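Local structure of DNA polymerase sliding clamp 2 (Sulfolobus tokodaii, 3AIZ) at residues 220-223 and 227-230; 37-42 and 46-51; 142-147 and 211-216; 168-171 and 176-179; 4-7 and 11-14. The protein forms part of the ring-shaped sliding clamp that encircles DNA and tethers the polymerase and other DNA-processing proteins during replication. All blocks are in the same frame, centred on the assembly; numbering follows the deposited sequence.

Contact 1 (220-223 and 227-230); sequences VGFG and PMKI
M228 and V220 meet at a slant on one side of the paired strands, with CG1 of V220 3.8 Å from SD of M228. The thioether chain runs out extended from its backbone, CG anti to the backbone N (chi1 170°), and then turns at chi3, which brings CE within 4.1 Å of V220 CG1. The other branch of the valine, CG2, lies beside I230 CG1 at 4.1 Å, and these two side chains point the same way. F222 meets M228 through its root, CB to CB at 4.0 Å, while its ring leads away from the partner strand and touches Y200, which also touches M228. These residues belong to the antiparallel hairpin of strands 218-223 and 226-233 in the C-terminal domain of the clamp; strand 134-138 flanks it beyond V220 and F222, strand 239-244 beyond M228 and I230. At its hydrogen-bonded pair, G221 N gives a bond of 2.8 Å to K229 O, and K229 N returns one of 2.7 Å to G221 O. The fully extended side chain of K229 leaves from the sheet face away from V220 and I230, and its shaft touches I241 and W243.

Contact 2 (37-42 and 46-51); sequences SRYLTD and LMVIFK
The ring of Y39 lies against V48, whose CB sits over one of its faces, 4.0 Å from the centroid and 29° off the ring normal, in a CH-pi contact. Both valine methyls take part, CG1 against CE1 and CG2 against OH, and the two side chains run alongside each other. The chi1 of 65°, with CG between the backbone N and the carbonyl carbon, places the ring there, and the hydrogen bond of its hydroxyl with L20 O holds its far end. On the same side F50 CD2 lies 4.1 Å from S37 CB. On the sheet face that carries R38 and L40, the guanidinium of R38 is met at its edge: M47 CE lies near its plane, 3.5 Å from R38 NH1. Here too L40 CD1 rests on M47 CB at 3.6 Å, and R38 CB on I49 CG1 at 3.8 Å. The backbones close through pairs of bonds at S37-F50 and Y39-V48, F50 N reaching S37 O at 2.7 Å. Near the turn T41 N bonds to L46 O at 3.1 Å, whereas the return from L46 N to T41 OG1 is weak; T41 OG1 is also hydrogen-bonded with D43 OD1. This is a regular antiparallel beta hairpin of the N-terminal clamp domain, and its strand 46-53 pairs onward with strand 239-244, so the sheet continues from one domain into the other.

Contact 3 (142-147 and 211-216); sequences VLKDIA and VTSISQ
K144 reaches S213 because its CG stands opposite the backbone N (chi1 -175°) and the rest of the chain is fully extended, so that the aliphatic shaft leaves the helix in the direction of the 3-10 turn. CD comes to rest 3.7 Å from S213 CB. NZ continues past to 4.1 Å from S213 OG, too far for a hydrogen bond; that hydroxyl is bonded instead to the carbonyl of K210. T212 has OG1 placed between its own backbone N and carbonyl carbon (chi1 72°), an orientation in which it bonds F209 O and also faces L143. The leucine meets this oxygen with two carbons, CB and CD1, each at 3.6 Å, and the two side chains stand roughly at right angles. No hydrogen bond links the two segments: the meeting is apolar carbon against serine and threonine side chains whose hydroxyls are already turned back to the end of helix 202-211. On the sheet side, L143 continues onto V218 and V220 of strand 218-223, and T212 onto I230 and V232 of strand 226-233. Helix 140-150 thus packs beside helix 202-211 over these strands, while V142 and I146 turn to V104 and Y105 of the neighbouring clamp C subunit.

Contact 4 (168-171 and 176-179); sequences LSTE and TYKS
T170 and Y177 form one hydrogen-bonded pair of the antiparallel hairpin of strands 165-172 and 175-183, at the edge of the subunit where clamp C docks. T170 N bonds to Y177 O, and Y177 N to T170 O, both at 3.0 Å. L168 and S179 make the second such pair, L168 N to S179 O and S179 N to L168 O, both at 3.1 Å. On the face these four residues share, T170 OG1 lies 3.3 Å from Y177 CB at the root of the tyrosine, and has a weak bond to G154 N. L168 CB approaches S179 OG at 3.7 Å, and that hydroxyl donates a weak bond to Y177 OH. The opposite face holds S169 and K178: the lysine bends at chi3 (-59°), passing around S169 OG with CG at 3.5 Å and CE at 3.6 Å. T176 to S179 also pair with an antiparallel strand of the clamp C subunit, and Y177 meets F109 there. Every hydrogen bond between the two strands of the hairpin is main-chain to main-chain; strand 175-183 is fixed by its hairpin partner while also joining the neighbouring subunit, so the sheet runs on across the interface.

Contact 5 (4-7 and 11-14); sequences ATYS and DFYS
Y6 projects from strand 3-6 toward helix 9-16 and meets F12 and D11 along the length of its side chain. CB carries CG anti to the backbone N (chi1 -170°), and the phenol thus crosses the gap between strand and helix, a gap that puts even the closest CA atoms, those of Y6 and F12, 8.0 Å apart. CB and CG each lie 4.4 Å from F12 CD1, and CD2 is the nearest of the tyrosine atoms to it, at 4.2 Å. It is the edge of the phenylalanine that is presented to the face of the tyrosine, a T-shaped pair with centroids 5.9 Å apart and planes at 86°. Further out, the OH lies 4.2 Å from D11 CB, a methylene that sits at the ring edge near its plane. There the tyrosine has its polar partners: the hydroxyl is hydrogen-bonded with S236 OG and G238 N, and weakly with T234 OG1. S236 OG also bonds D11 OD2, so a single serine from the other domain links the tips of both side chains, although they make no hydrogen bond to each other. F12 meanwhile lies between the sheet and helix 72-80, touching L91 and L79. The strand turning directly into a helix, with aromatic side chains filling the angle between them, begins the N-terminal domain of the DNA clamp fold, in which helices pack against the inner side of curved beta-sheets.

Contacts 1, 2 and 5 are buried, whereas contacts 3 and 4 are partly exposed and both adjoin clamp C, contact 3 through its helix and contact 4 through its strand. Three of the five are hairpins: contact 1 joins strands with apolar side chains on one face, contact 2 in the other domain sets Y39, V48 and F50 on one face and R38 with apolar neighbours on the other, and contact 4 is more polar. Contacts 3 and 5 lack hydrogen bonds between their segments and rely on side chains. The contacts touch one another: contact 1 meets contact 3, I146 packs on L168 (3 and 4), F50 on F12 (2 and 5), and I214 on S14 across the domain boundary (3 and 5).

Contact 1 (220-223 and 227-230)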
loop_
_atom_site.group_PDB
_atom_site.type_symbol
_atom_site.label_atom_id
_atom_site.label_comp_id
_atom_site.label_asym_id
_atom_site.label_seq_id
_atom_site.Cartn_x
_atom_site.Cartn_y
_atom_site.Cartn_z
ATOM N N VAL A 220 -7.643 40.689 -5.626
ATOM C CA VAL A 220 -7.120 41.310 -4.417
ATOM C C VAL A 220 -7.264 42.822 -4.496
ATOM O O VAL A 220 -6.821 43.445 -5.459
ATOM C CB VAL A 220 -5.638 40.959 -4.198
ATOM C CG1 VAL A 220 -5.105 41.662 -2.959
ATOM C CG2 VAL A 220 -5.459 39.454 -4.084
ATOM N N GLY A 221 -7.889 43.409 -3.481
ATOM C CA GLY A 221 -8.071 44.846 -3.431
ATOM C C GLY A 221 -7.582 45.432 -2.124
ATOM O O GLY A 221 -7.697 44.806 -1.072
ATOM N N PHE A 222 -7.029 46.639 -2.190
ATOM C CA PHE A 222 -6.584 47.342 -0.993
ATOM C C PHE A 222 -6.367 48.821 -1.290
ATOM O O PHE A 222 -6.551 49.269 -2.420
ATOM C CB PHE A 222 -5.300 46.717 -0.437
ATOM C CG PHE A 222 -4.079 46.992 -1.268
ATOM C CD1 PHE A 222 -3.173 47.970 -0.888
ATOM C CD2 PHE A 222 -3.832 46.274 -2.426
ATOM C CE1 PHE A 222 -2.046 48.225 -1.647
ATOM C CE2 PHE A 222 -2.707 46.525 -3.191
ATOM C CZ PHE A 222 -1.814 47.502 -2.801
ATOM N N GLY A 223 -5.981 49.572 -0.266
ATOM C CA GLY A 223 -5.715 50.991 -0.413
ATOM C C GLY A 223 -4.825 51.484 0.708
ATOM O O GLY A 223 -4.309 50.687 1.489
ATOM N N PRO A 227 -8.295 48.036 5.010
ATOM C CA PRO A 227 -8.373 46.574 4.922
ATOM C C PRO A 227 -8.210 46.054 3.497
ATOM O O PRO A 227 -8.621 46.718 2.546
ATOM C CB PRO A 227 -9.784 46.273 5.432
ATOM C CG PRO A 227 -10.085 47.392 6.354
ATOM C CD PRO A 227 -9.433 48.603 5.752
ATOM N N MET A 228 -7.607 44.877 3.361
ATOM C CA MET A 228 -7.441 44.236 2.062
ATOM C C MET A 228 -8.549 43.217 1.834
ATOM O O MET A 228 -8.926 42.482 2.747
ATOM C CB MET A 228 -6.074 43.554 1.968
ATOM C CG MET A 228 -5.912 42.653 0.751
ATOM S SD MET A 228 -4.379 41.696 0.755
ATOM C CE MET A 228 -3.171 42.973 0.412
ATOM N N LYS A 229 -9.065 43.176 0.610
ATOM C CA LYS A 229 -10.153 42.274 0.264
ATOM C C LYS A 229 -9.705 41.233 -0.754
ATOM O O LYS A 229 -9.219 41.579 -1.831
ATOM C CB LYS A 229 -11.331 43.072 -0.295
ATOM C CG LYS A 229 -12.507 42.227 -0.754
ATOM C CD LYS A 229 -13.562 43.095 -1.421
ATOM C CE LYS A 229 -14.777 42.285 -1.837
ATOM N NZ LYS A 229 -15.801 43.144 -2.493
ATOM N N ILE A 230 -9.866 39.958 -0.412
ATOM C CA ILE A 230 -9.564 38.875 -1.341
ATOM C C ILE A 230 -10.839 38.143 -1.758
ATOM O O ILE A 230 -11.603 37.678 -0.914
ATOM C CB ILE A 230 -8.567 37.854 -0.747
ATOM C CG1 ILE A 230 -7.188 38.485 -0.552
ATOM C CG2 ILE A 230 -8.447 36.640 -1.651
ATOM C CD1 ILE A 230 -7.079 39.354 0.675
#

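Contact 2 (37-42 and 46-51)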
loop_
_atom_site.group_PDB
_atom_site.type_symbol
_atom_site.label_atom_id
_atom_site.label_comp_id
_atom_site.label_asym_id
_atom_site.label_seq_id
_atom_site.Cartn_x
_atom_site.Cartn_y
_atom_site.Cartn_z
ATOM N N SER A 37 -22.295 32.605 4.901
ATOM C CA SER A 37 -21.854 32.450 6.276
ATOM C C SER A 37 -20.642 33.343 6.498
ATOM O O SER A 37 -19.728 33.365 5.676
ATOM C CB SER A 37 -21.494 30.992 6.559
ATOM O OG SER A 37 -21.096 30.821 7.908
ATOM N N ARG A 38 -20.640 34.088 7.596
ATOM C CA ARG A 38 -19.530 34.988 7.882
ATOM C C ARG A 38 -19.189 35.010 9.366
ATOM O O ARG A 38 -20.062 35.180 10.217
ATOM C CB ARG A 38 -19.833 36.404 7.380
ATOM C CG ARG A 38 -20.837 37.184 8.220
ATOM C CD ARG A 38 -20.138 38.199 9.117
ATOM N NE ARG A 38 -21.086 39.010 9.876
ATOM C CZ ARG A 38 -20.743 40.038 10.646
ATOM N NH1 ARG A 38 -19.469 40.388 10.760
ATOM N NH2 ARG A 38 -21.673 40.721 11.301
ATOM N N TYR A 39 -17.910 34.824 9.669
ATOM C CA TYR A 39 -17.436 34.918 11.042
ATOM C C TYR A 39 -16.143 35.715 11.091
ATOM O O TYR A 39 -15.428 35.832 10.095
ATOM C CB TYR A 39 -17.231 33.531 11.651
ATOM C CG TYR A 39 -16.137 32.732 10.991
ATOM C CD1 TYR A 39 -16.370 32.055 9.803
ATOM C CD2 TYR A 39 -14.871 32.651 11.556
ATOM C CE1 TYR A 39 -15.374 31.321 9.191
ATOM C CE2 TYR A 39 -13.867 31.919 10.953
ATOM C CZ TYR A 39 -14.125 31.255 9.770
ATOM O OH TYR A 39 -13.132 30.523 9.160
ATOM N N LEU A 40 -15.853 36.262 12.264
ATOM C CA LEU A 40 -14.685 37.102 12.458
ATOM C C LEU A 40 -13.799 36.477 13.525
ATOM O O LEU A 40 -14.241 36.255 14.651
ATOM C CB LEU A 40 -15.134 38.499 12.882
ATOM C CG LEU A 40 -14.103 39.613 13.040
ATOM C CD1 LEU A 40 -13.288 39.776 11.771
ATOM C CD2 LEU A 40 -14.809 40.913 13.398
ATOM N N THR A 41 -12.555 36.176 13.168
ATOM C CA THR A 41 -11.621 35.576 14.114
ATOM C C THR A 41 -11.593 36.364 15.421
ATOM O O THR A 41 -11.873 37.562 15.439
ATOM C CB THR A 41 -10.196 35.490 13.537
ATOM O OG1 THR A 41 -9.740 36.802 13.184
ATOM C CG2 THR A 41 -10.170 34.598 12.302
ATOM N N ASP A 42 -11.259 35.684 16.513
ATOM C CA ASP A 42 -11.246 36.309 17.832
ATOM C C ASP A 42 -10.393 37.576 17.872
ATOM O O ASP A 42 -10.769 38.566 18.502
ATOM C CB ASP A 42 -10.775 35.312 18.893
ATOM C CG ASP A 42 -11.768 34.184 19.115
ATOM O OD1 ASP A 42 -12.963 34.369 18.797
ATOM O OD2 ASP A 42 -11.355 33.114 19.612
ATOM N N LEU A 46 -9.144 39.213 10.922
ATOM C CA LEU A 46 -9.552 38.554 9.687
ATOM C C LEU A 46 -11.033 38.203 9.693
ATOM O O LEU A 46 -11.520 37.544 10.613
ATOM C CB LEU A 46 -8.728 37.283 9.468
ATOM C CG LEU A 46 -9.112 36.428 8.260
ATOM C CD1 LEU A 46 -8.806 37.163 6.966
ATOM C CD2 LEU A 46 -8.390 35.096 8.302
ATOM N N MET A 47 -11.743 38.642 8.660
ATOM C CA MET A 47 -13.144 38.280 8.488
ATOM C C MET A 47 -13.307 37.300 7.336
ATOM O O MET A 47 -13.042 37.635 6.183
ATOM C CB MET A 47 -14.002 39.518 8.232
ATOM C CG MET A 47 -15.442 39.194 7.860
ATOM S SD MET A 47 -16.472 40.660 7.680
ATOM C CE MET A 47 -16.374 41.335 9.337
ATOM N N VAL A 48 -13.744 36.086 7.652
ATOM C CA VAL A 48 -13.960 35.075 6.626
ATOM C C VAL A 48 -15.417 35.069 6.176
ATOM O O VAL A 48 -16.330 34.974 6.995
ATOM C CB VAL A 48 -13.568 33.672 7.116
ATOM C CG1 VAL A 48 -13.723 32.662 5.994
ATOM C CG2 VAL A 48 -12.140 33.676 7.634
ATOM N N ILE A 49 -15.624 35.178 4.867
ATOM C CA ILE A 49 -16.967 35.175 4.306
ATOM C C ILE A 49 -17.138 34.084 3.258
ATOM O O ILE A 49 -16.331 33.952 2.340
ATOM C CB ILE A 49 -17.323 36.531 3.666
ATOM C CG1 ILE A 49 -17.361 37.632 4.724
ATOM C CG2 ILE A 49 -18.661 36.449 2.956
ATOM C CD1 ILE A 49 -17.687 38.995 4.161
ATOM N N PHE A 50 -18.197 33.301 3.413
ATOM C CA PHE A 50 -18.596 32.322 2.416
ATOM C C PHE A 50 -19.919 32.784 1.829
ATOM O O PHE A 50 -20.879 32.999 2.564
ATOM C CB PHE A 50 -18.745 30.946 3.067
ATOM C CG PHE A 50 -19.595 29.990 2.285
ATOM C CD1 PHE A 50 -19.132 29.433 1.107
ATOM C CD2 PHE A 50 -20.855 29.639 2.736
ATOM C CE1 PHE A 50 -19.914 28.551 0.389
ATOM C CE2 PHE A 50 -21.640 28.758 2.022
ATOM C CZ PHE A 50 -21.169 28.214 0.847
ATOM N N LYS A 51 -19.973 32.959 0.512
ATOM C CA LYS A 51 -21.173 33.508 -0.116
ATOM C C LYS A 51 -21.513 32.890 -1.471
ATOM O O LYS A 51 -20.661 32.781 -2.351
ATOM C CB LYS A 51 -21.060 35.031 -0.242
ATOM C CG LYS A 51 -22.193 35.676 -1.027
ATOM C CD LYS A 51 -22.241 37.180 -0.805
ATOM C CE LYS A 51 -20.953 37.851 -1.246
ATOM N NZ LYS A 51 -20.939 39.307 -0.919
#

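Contact 3 (142-147 and 211-216)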
loop_
_atom_site.group_PDB
_atom_site.type_symbol
_atom_site.label_atom_id
_atom_site.label_comp_id
_atom_site.label_asym_id
_atom_site.label_seq_id
_atom_site.Cartn_x
_atom_site.Cartn_y
_atom_site.Cartn_z
ATOM N N VAL A 142 -0.105 31.541 -7.666
ATOM C CA VAL A 142 0.909 32.570 -7.489
ATOM C C VAL A 142 0.899 33.095 -6.059
ATOM O O VAL A 142 1.943 33.173 -5.410
ATOM C CB VAL A 142 0.702 33.746 -8.457
ATOM C CG1 VAL A 142 1.749 34.819 -8.212
ATOM C CG2 VAL A 142 0.750 33.261 -9.898
ATOM N N LEU A 143 -0.283 33.455 -5.570
ATOM C CA LEU A 143 -0.422 33.953 -4.207
ATOM C C LEU A 143 0.057 32.910 -3.203
ATOM O O LEU A 143 0.677 33.244 -2.193
ATOM C CB LEU A 143 -1.873 34.348 -3.921
ATOM C CG LEU A 143 -2.441 35.469 -4.796
ATOM C CD1 LEU A 143 -3.905 35.725 -4.471
ATOM C CD2 LEU A 143 -1.622 36.742 -4.637
ATOM N N LYS A 144 -0.228 31.644 -3.488
ATOM C CA LYS A 144 0.245 30.553 -2.647
ATOM C C LYS A 144 1.769 30.530 -2.626
ATOM O O LYS A 144 2.379 30.359 -1.572
ATOM C CB LYS A 144 -0.298 29.215 -3.148
ATOM C CG LYS A 144 0.038 28.031 -2.257
ATOM C CD LYS A 144 -0.648 26.770 -2.753
ATOM C CE LYS A 144 -0.450 25.611 -1.793
ATOM N NZ LYS A 144 -1.187 24.396 -2.240
ATOM N N ASP A 145 2.378 30.710 -3.794
ATOM C CA ASP A 145 3.832 30.778 -3.896
ATOM C C ASP A 145 4.382 31.931 -3.063
ATOM O O ASP A 145 5.379 31.778 -2.357
ATOM C CB ASP A 145 4.267 30.926 -5.356
ATOM C CG ASP A 145 4.057 29.656 -6.160
ATOM O OD1 ASP A 145 3.994 28.568 -5.548
ATOM O OD2 ASP A 145 3.963 29.743 -7.404
ATOM N N ILE A 146 3.728 33.084 -3.148
ATOM C CA ILE A 146 4.119 34.252 -2.367
ATOM C C ILE A 146 3.968 33.986 -0.871
ATOM O O ILE A 146 4.752 34.480 -0.061
ATOM C CB ILE A 146 3.294 35.492 -2.756
ATOM C CG1 ILE A 146 3.598 35.898 -4.199
ATOM C CG2 ILE A 146 3.578 36.644 -1.809
ATOM C CD1 ILE A 146 2.851 37.129 -4.656
ATOM N N ALA A 147 2.959 33.201 -0.510
ATOM C CA ALA A 147 2.747 32.830 0.883
ATOM C C ALA A 147 3.919 31.996 1.392
ATOM O O ALA A 147 4.384 32.179 2.516
ATOM C CB ALA A 147 1.442 32.070 1.039
ATOM N N VAL A 211 -4.904 29.537 0.792
ATOM C CA VAL A 211 -6.249 29.038 0.521
ATOM C C VAL A 211 -6.751 29.435 -0.867
ATOM O O VAL A 211 -7.490 28.686 -1.506
ATOM C CB VAL A 211 -7.250 29.537 1.586
ATOM C CG1 VAL A 211 -8.680 29.245 1.159
ATOM C CG2 VAL A 211 -6.948 28.903 2.934
ATOM N N THR A 212 -6.341 30.610 -1.333
ATOM C CA THR A 212 -6.833 31.145 -2.599
ATOM C C THR A 212 -6.406 30.316 -3.808
ATOM O O THR A 212 -6.794 30.616 -4.936
ATOM C CB THR A 212 -6.369 32.599 -2.816
ATOM O OG1 THR A 212 -4.963 32.619 -3.099
ATOM C CG2 THR A 212 -6.651 33.440 -1.584
ATOM N N SER A 213 -5.610 29.277 -3.573
ATOM C CA SER A 213 -5.122 28.436 -4.663
ATOM C C SER A 213 -6.251 27.659 -5.337
ATOM O O SER A 213 -6.103 27.193 -6.468
ATOM C CB SER A 213 -4.037 27.475 -4.166
ATOM O OG SER A 213 -4.552 26.565 -3.210
ATOM N N ILE A 214 -7.378 27.527 -4.643
ATOM C CA ILE A 214 -8.531 26.807 -5.179
ATOM C C ILE A 214 -9.212 27.582 -6.305
ATOM O O ILE A 214 -10.153 27.089 -6.930
ATOM C CB ILE A 214 -9.576 26.510 -4.083
ATOM C CG1 ILE A 214 -10.269 27.802 -3.642
ATOM C CG2 ILE A 214 -8.928 25.799 -2.903
ATOM C CD1 ILE A 214 -11.326 27.598 -2.580
ATOM N N SER A 215 -8.738 28.798 -6.554
ATOM C CA SER A 215 -9.288 29.631 -7.615
ATOM C C SER A 215 -8.209 29.996 -8.625
ATOM O O SER A 215 -7.030 30.072 -8.286
ATOM C CB SER A 215 -9.908 30.903 -7.034
ATOM O OG SER A 215 -10.381 31.758 -8.060
ATOM N N GLN A 216 -8.619 30.214 -9.869
ATOM C CA GLN A 216 -7.688 30.610 -10.917
ATOM C C GLN A 216 -7.772 32.109 -11.167
ATOM O O GLN A 216 -6.961 32.672 -11.902
ATOM C CB GLN A 216 -7.968 29.841 -12.209
ATOM C CG GLN A 216 -7.591 28.369 -12.150
ATOM C CD GLN A 216 -7.842 27.650 -13.462
ATOM O OE1 GLN A 216 -8.835 27.906 -14.143
ATOM N NE2 GLN A 216 -6.940 26.742 -13.822
#

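Contact 4 (168-171 and 176-179)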
loop_
_atom_site.group_PDB
_atom_site.type_symbol
_atom_site.label_atom_id
_atom_site.label_comp_id
_atom_site.label_asym_id
_atom_site.label_seq_id
_atom_site.Cartn_x
_atom_site.Cartn_y
_atom_site.Cartn_z
ATOM N N LEU A 168 5.465 43.659 -2.838
ATOM C CA LEU A 168 5.356 43.130 -1.482
ATOM C C LEU A 168 6.744 43.028 -0.856
ATOM O O LEU A 168 7.682 42.557 -1.497
ATOM C CB LEU A 168 4.669 41.761 -1.481
ATOM C CG LEU A 168 3.213 41.699 -1.952
ATOM C CD1 LEU A 168 3.129 41.737 -3.471
ATOM C CD2 LEU A 168 2.532 40.452 -1.418
ATOM N N SER A 169 6.872 43.471 0.392
ATOM C CA SER A 169 8.174 43.520 1.053
ATOM C C SER A 169 8.122 43.093 2.516
ATOM O O SER A 169 7.188 43.433 3.239
ATOM C CB SER A 169 8.763 44.929 0.961
ATOM O OG SER A 169 8.997 45.301 -0.385
ATOM N N THR A 170 9.139 42.353 2.945
ATOM C CA THR A 170 9.282 41.972 4.345
ATOM C C THR A 170 10.748 42.005 4.763
ATOM O O THR A 170 11.642 41.946 3.919
ATOM C CB THR A 170 8.717 40.567 4.621
ATOM O OG1 THR A 170 9.417 39.602 3.825
ATOM C CG2 THR A 170 7.241 40.514 4.289
ATOM N N GLU A 171 10.984 42.097 6.066
ATOM C CA GLU A 171 12.339 42.159 6.600
ATOM C C GLU A 171 12.403 41.525 7.983
ATOM O O GLU A 171 11.602 41.848 8.859
ATOM C CB GLU A 171 12.821 43.612 6.660
ATOM C CG GLU A 171 14.263 43.787 7.132
ATOM C CD GLU A 171 14.422 43.641 8.639
ATOM O OE1 GLU A 171 13.497 44.044 9.378
ATOM O OE2 GLU A 171 15.476 43.132 9.083
ATOM N N THR A 176 15.841 39.793 3.824
ATOM C CA THR A 176 14.909 40.656 3.111
ATOM C C THR A 176 14.189 39.913 1.993
ATOM O O THR A 176 14.766 39.043 1.343
ATOM C CB THR A 176 15.636 41.880 2.516
ATOM O OG1 THR A 176 15.394 43.026 3.340
ATOM C CG2 THR A 176 15.148 42.166 1.103
ATOM N N TYR A 177 12.924 40.258 1.781
ATOM C CA TYR A 177 12.147 39.702 0.679
ATOM C C TYR A 177 11.385 40.802 -0.046
ATOM O O TYR A 177 10.835 41.705 0.584
ATOM C CB TYR A 177 11.172 38.637 1.182
ATOM C CG TYR A 177 10.184 38.174 0.134
ATOM C CD1 TYR A 177 10.550 37.244 -0.829
ATOM C CD2 TYR A 177 8.887 38.665 0.107
ATOM C CE1 TYR A 177 9.652 36.816 -1.788
ATOM C CE2 TYR A 177 7.982 38.243 -0.848
ATOM C CZ TYR A 177 8.370 37.318 -1.792
ATOM O OH TYR A 177 7.471 36.894 -2.746
ATOM N N LYS A 178 11.355 40.721 -1.371
ATOM C CA LYS A 178 10.639 41.700 -2.178
ATOM C C LYS A 178 10.244 41.128 -3.536
ATOM O O LYS A 178 11.091 40.934 -4.407
ATOM C CB LYS A 178 11.483 42.962 -2.366
ATOM C CG LYS A 178 10.786 44.058 -3.157
ATOM C CD LYS A 178 11.688 45.268 -3.342
ATOM C CE LYS A 178 12.125 45.844 -2.002
ATOM N NZ LYS A 178 13.066 46.988 -2.168
ATOM N N SER A 179 8.953 40.860 -3.709
ATOM C CA SER A 179 8.438 40.368 -4.981
ATOM C C SER A 179 7.713 41.474 -5.739
ATOM O O SER A 179 7.192 42.414 -5.138
ATOM C CB SER A 179 7.502 39.178 -4.765
ATOM O OG SER A 179 6.424 39.521 -3.912
#

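Contact 5 (4-7 and 11-14)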
loop_
_atom_site.group_PDB
_atom_site.type_symbol
_atom_site.label_atom_id
_atom_site.label_comp_id
_atom_site.label_asym_id
_atom_site.label_seq_id
_atom_site.Cartn_x
_atom_site.Cartn_y
_atom_site.Cartn_z
ATOM N N ALA A 4 -32.658 24.850 -1.496
ATOM C CA ALA A 4 -31.768 25.406 -2.511
ATOM C C ALA A 4 -30.881 24.337 -3.138
ATOM O O ALA A 4 -30.540 23.347 -2.495
ATOM C CB ALA A 4 -30.917 26.517 -1.915
ATOM N N THR A 5 -30.506 24.545 -4.395
ATOM C CA THR A 5 -29.670 23.588 -5.113
ATOM C C THR A 5 -28.430 24.247 -5.711
ATOM O O THR A 5 -28.528 25.237 -6.436
ATOM C CB THR A 5 -30.455 22.887 -6.235
ATOM O OG1 THR A 5 -31.477 22.060 -5.663
ATOM C CG2 THR A 5 -29.528 22.025 -7.074
ATOM N N TYR A 6 -27.265 23.689 -5.403
ATOM C CA TYR A 6 -26.004 24.193 -5.928
ATOM C C TYR A 6 -25.414 23.180 -6.907
ATOM O O TYR A 6 -25.496 21.973 -6.683
ATOM C CB TYR A 6 -25.030 24.477 -4.785
ATOM C CG TYR A 6 -23.791 25.218 -5.217
ATOM C CD1 TYR A 6 -23.809 26.594 -5.394
ATOM C CD2 TYR A 6 -22.601 24.543 -5.446
ATOM C CE1 TYR A 6 -22.677 27.277 -5.790
ATOM C CE2 TYR A 6 -21.465 25.217 -5.841
ATOM C CZ TYR A 6 -21.508 26.583 -6.012
ATOM O OH TYR A 6 -20.377 27.255 -6.405
ATOM N N SER A 7 -24.818 23.673 -7.988
ATOM C CA SER A 7 -24.429 22.813 -9.108
ATOM C C SER A 7 -23.089 22.096 -8.947
ATOM O O SER A 7 -22.690 21.332 -9.823
ATOM C CB SER A 7 -24.426 23.609 -10.416
ATOM O OG SER A 7 -23.378 24.562 -10.428
ATOM N N ASP A 11 -16.885 22.193 -5.509
ATOM C CA ASP A 11 -16.635 23.605 -5.239
ATOM C C ASP A 11 -17.140 24.017 -3.859
ATOM O O ASP A 11 -16.466 24.752 -3.137
ATOM C CB ASP A 11 -17.259 24.482 -6.326
ATOM C CG ASP A 11 -16.533 24.367 -7.653
ATOM O OD1 ASP A 11 -15.365 23.925 -7.653
ATOM O OD2 ASP A 11 -17.124 24.722 -8.695
ATOM N N PHE A 12 -18.324 23.533 -3.498
ATOM C CA PHE A 12 -18.893 23.781 -2.179
ATOM C C PHE A 12 -17.919 23.332 -1.090
ATOM O O PHE A 12 -17.712 24.032 -0.098
ATOM C CB PHE A 12 -20.220 23.032 -2.032
ATOM C CG PHE A 12 -21.135 23.605 -0.985
ATOM C CD1 PHE A 12 -22.452 23.904 -1.289
ATOM C CD2 PHE A 12 -20.680 23.842 0.302
ATOM C CE1 PHE A 12 -23.299 24.428 -0.330
ATOM C CE2 PHE A 12 -21.522 24.367 1.264
ATOM C CZ PHE A 12 -22.834 24.660 0.948
ATOM N N TYR A 13 -17.321 22.160 -1.284
ATOM C CA TYR A 13 -16.380 21.603 -0.317
ATOM C C TYR A 13 -15.094 22.421 -0.230
ATOM O O TYR A 13 -14.544 22.610 0.856
ATOM C CB TYR A 13 -16.055 20.146 -0.660
ATOM C CG TYR A 13 -15.014 19.518 0.241
ATOM C CD1 TYR A 13 -13.679 19.460 -0.142
ATOM C CD2 TYR A 13 -15.364 18.984 1.475
ATOM C CE1 TYR A 13 -12.725 18.888 0.677
ATOM C CE2 TYR A 13 -14.417 18.409 2.301
ATOM C CZ TYR A 13 -13.098 18.364 1.898
ATOM O OH TYR A 13 -12.151 17.793 2.716
ATOM N N SER A 14 -14.612 22.899 -1.375
ATOM C CA SER A 14 -13.405 23.719 -1.406
ATOM C C SER A 14 -13.601 24.995 -0.598
ATOM O O SER A 14 -12.713 25.417 0.144
ATOM C CB SER A 14 -13.010 24.059 -2.845
ATOM O OG SER A 14 -12.431 22.941 -3.493
#